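PDB 5US7: minor capsid protein VP1, which assembles, as 60 copies, into the T=1 icosahedral capsid of human bocavirus 3, probably in several size variants, the longest carrying a phospholipase A2-like region. Local coordinates for residues H71-E76 with S92-Y97. Sequence-based numbering, arbitrary orientation.
Sequences HQYKTE and STPWSY
Pro94 lies on one face of the Tyr73 ring, with CD 4.0 Å from the ring centroid and 21° off the ring normal, a CH-pi contact displaced toward the CE2 side. Thr93 meets the other half of the ring, its methyl CG2 reaching Tyr73 CE1 at 3.5 Å. At the far end the Tyr73 hydroxyl sits at the edge of the Trp95 indole, near its plane and 3.9 Å from NE1. No bond joins these two groups directly; Glu223 brings them together, accepting a hydrogen bond from Tyr73 OH on one carboxylate oxygen and a weak one from Trp95 NE1 on the other. The tyrosine ring also meets Tyr183 of a second subunit.

Pro94 also packs against the backbone of residues 71 and 72: its CB touches His71 CA at 3.6 Å and its CD lies 3.3 Å from Gln72 O. The His71 side chain leaves the backbone on the far side from segment 92-97. Between the backbones, Ser92 N gives a weak, bent hydrogen bond to Tyr73 O (3.0 Å, 128° at the hydrogen), while Ser92 O receives a CA-H...O contact from Tyr73 CA at 3.1 Å. With chi1 at 60°, the Thr93 hydroxyl lies between its backbone N and carbonyl carbon and bonds Tyr191 O, while CG2 is left to meet the tyrosine.

Residues 71-76 run roughly antiparallel to 92-95, without regular strand pairing. Here the loop after strand 54-65 packs against the residues leading into strand 96-98, which joins strands 185-190 and 445-449. This is buried, proline-on-tyrosine packing between a loop and the lead-in to a strand of the jelly-roll beta-barrel core known for parvovirus capsid proteins, close to an intersubunit interface of the capsid.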
loop_
_atom_site.group_PDB
_atom_site.type_symbol
_atom_site.label_atom_id
_atom_site.label_comp_id
_atom_site.label_asym_id
_atom_site.label_seq_id
_atom_site.Cartn_x
_atom_site.Cartn_y
_atom_site.Cartn_z
ATOM N N HIS A 71 76.225 -26.742 74.919
ATOM C CA HIS A 71 74.808 -26.731 74.567
ATOM C C HIS A 71 73.921 -26.966 75.784
ATOM O O HIS A 71 72.703 -26.988 75.635
ATOM C CB HIS A 71 74.449 -27.746 73.472
ATOM C CG HIS A 71 75.268 -27.601 72.226
ATOM N ND1 HIS A 71 75.087 -26.573 71.328
ATOM C CD2 HIS A 71 76.285 -28.349 71.740
ATOM C CE1 HIS A 71 75.947 -26.702 70.336
ATOM N NE2 HIS A 71 76.687 -27.771 70.563
ATOM N N GLN A 72 74.486 -27.151 76.971
ATOM C CA GLN A 72 73.712 -27.348 78.187
ATOM C C GLN A 72 73.215 -26.002 78.722
ATOM O O GLN A 72 73.349 -24.965 78.072
ATOM C CB GLN A 72 74.558 -28.110 79.199
ATOM C CG GLN A 72 74.844 -29.535 78.775
ATOM C CD GLN A 72 75.783 -30.253 79.713
ATOM O OE1 GLN A 72 76.581 -29.630 80.408
ATOM N NE2 GLN A 72 75.695 -31.577 79.736
ATOM N N TYR A 73 72.623 -26.006 79.922
ATOM C CA TYR A 73 72.048 -24.810 80.540
ATOM C C TYR A 73 72.740 -24.381 81.830
ATOM O O TYR A 73 73.164 -23.229 81.915
ATOM C CB TYR A 73 70.544 -24.990 80.727
ATOM C CG TYR A 73 69.774 -24.550 79.507
ATOM C CD1 TYR A 73 69.221 -23.286 79.444
ATOM C CD2 TYR A 73 69.665 -25.352 78.394
ATOM C CE1 TYR A 73 68.533 -22.861 78.341
ATOM C CE2 TYR A 73 68.974 -24.926 77.280
ATOM C CZ TYR A 73 68.415 -23.675 77.257
ATOM O OH TYR A 73 67.729 -23.235 76.160
ATOM N N LYS A 74 72.816 -25.217 82.860
ATOM C CA LYS A 74 73.741 -24.921 83.953
ATOM C C LYS A 74 73.466 -23.653 84.763
ATOM O O LYS A 74 74.130 -22.638 84.540
ATOM C CB LYS A 74 75.162 -24.794 83.400
ATOM C CG LYS A 74 75.718 -26.010 82.727
ATOM C CD LYS A 74 77.073 -25.672 82.156
ATOM C CE LYS A 74 77.724 -26.863 81.508
ATOM N NZ LYS A 74 79.031 -26.479 80.921
ATOM N N THR A 75 72.497 -23.661 85.676
ATOM C CA THR A 75 72.328 -22.517 86.572
ATOM C C THR A 75 73.480 -22.462 87.573
ATOM O O THR A 75 73.628 -23.368 88.397
ATOM C CB THR A 75 71.006 -22.621 87.318
ATOM O OG1 THR A 75 71.077 -23.699 88.254
ATOM C CG2 THR A 75 69.900 -22.927 86.351
ATOM N N GLU A 76 74.234 -21.358 87.569
ATOM C CA GLU A 76 75.577 -21.356 88.150
ATOM C C GLU A 76 75.598 -21.185 89.664
ATOM O O GLU A 76 76.356 -21.881 90.350
ATOM C CB GLU A 76 76.424 -20.257 87.517
ATOM C CG GLU A 76 76.718 -20.499 86.075
ATOM C CD GLU A 76 75.598 -20.039 85.188
ATOM O OE1 GLU A 76 74.593 -19.512 85.709
ATOM O OE2 GLU A 76 75.714 -20.227 83.968
ATOM N N SER A 92 72.744 -20.281 82.246
ATOM C CA SER A 92 73.482 -20.156 81.007
ATOM C C SER A 92 72.692 -20.807 79.893
ATOM O O SER A 92 71.900 -21.716 80.122
ATOM C CB SER A 92 74.852 -20.785 81.100
ATOM O OG SER A 92 75.675 -20.054 81.977
ATOM N N THR A 93 72.890 -20.315 78.688
ATOM C CA THR A 93 72.226 -20.938 77.567
ATOM C C THR A 93 73.247 -21.207 76.479
ATOM O O THR A 93 74.278 -20.535 76.407
ATOM C CB THR A 93 71.110 -20.046 77.016
ATOM O OG1 THR A 93 71.671 -18.808 76.587
ATOM C CG2 THR A 93 70.098 -19.760 78.080
ATOM N N PRO A 94 72.993 -22.197 75.626
ATOM C CA PRO A 94 73.801 -22.337 74.414
ATOM C C PRO A 94 73.682 -21.155 73.481
ATOM O O PRO A 94 74.492 -21.032 72.559
ATOM C CB PRO A 94 73.241 -23.609 73.776
ATOM C CG PRO A 94 71.866 -23.694 74.292
ATOM C CD PRO A 94 71.936 -23.210 75.691
ATOM N N TRP A 95 72.698 -20.293 73.687
ATOM C CA TRP A 95 72.360 -19.242 72.747
ATOM C C TRP A 95 73.262 -18.029 72.892
ATOM O O TRP A 95 73.759 -17.716 73.973
ATOM C CB TRP A 95 70.913 -18.825 72.948
ATOM C CG TRP A 95 69.972 -19.886 72.579
ATOM C CD1 TRP A 95 69.532 -20.887 73.372
ATOM C CD2 TRP A 95 69.309 -20.041 71.330
ATOM N NE1 TRP A 95 68.654 -21.679 72.690
ATOM C CE2 TRP A 95 68.498 -21.175 71.429
ATOM C CE3 TRP A 95 69.332 -19.338 70.130
ATOM C CZ2 TRP A 95 67.718 -21.617 70.381
ATOM C CZ3 TRP A 95 68.555 -19.780 69.096
ATOM C CH2 TRP A 95 67.759 -20.903 69.226
ATOM N N SER A 96 73.459 -17.343 71.774
ATOM C CA SER A 96 74.118 -16.054 71.698
ATOM C C SER A 96 73.130 -15.070 71.100
ATOM O O SER A 96 72.116 -15.466 70.527
ATOM C CB SER A 96 75.374 -16.117 70.835
ATOM O OG SER A 96 76.327 -17.003 71.380
ATOM N N TYR A 97 73.409 -13.782 71.238
ATOM C CA TYR A 97 72.442 -12.793 70.797
ATOM C C TYR A 97 73.146 -11.578 70.217
ATOM O O TYR A 97 74.310 -11.305 70.509
ATOM C CB TYR A 97 71.515 -12.392 71.944
ATOM C CG TYR A 97 72.212 -11.713 73.081
ATOM C CD1 TYR A 97 72.265 -10.339 73.155
ATOM C CD2 TYR A 97 72.838 -12.444 74.065
ATOM C CE1 TYR A 97 72.901 -9.718 74.176
ATOM C CE2 TYR A 97 73.481 -11.827 75.093
ATOM C CZ TYR A 97 73.510 -10.463 75.143
ATOM O OH TYR A 97 74.154 -9.835 76.175
#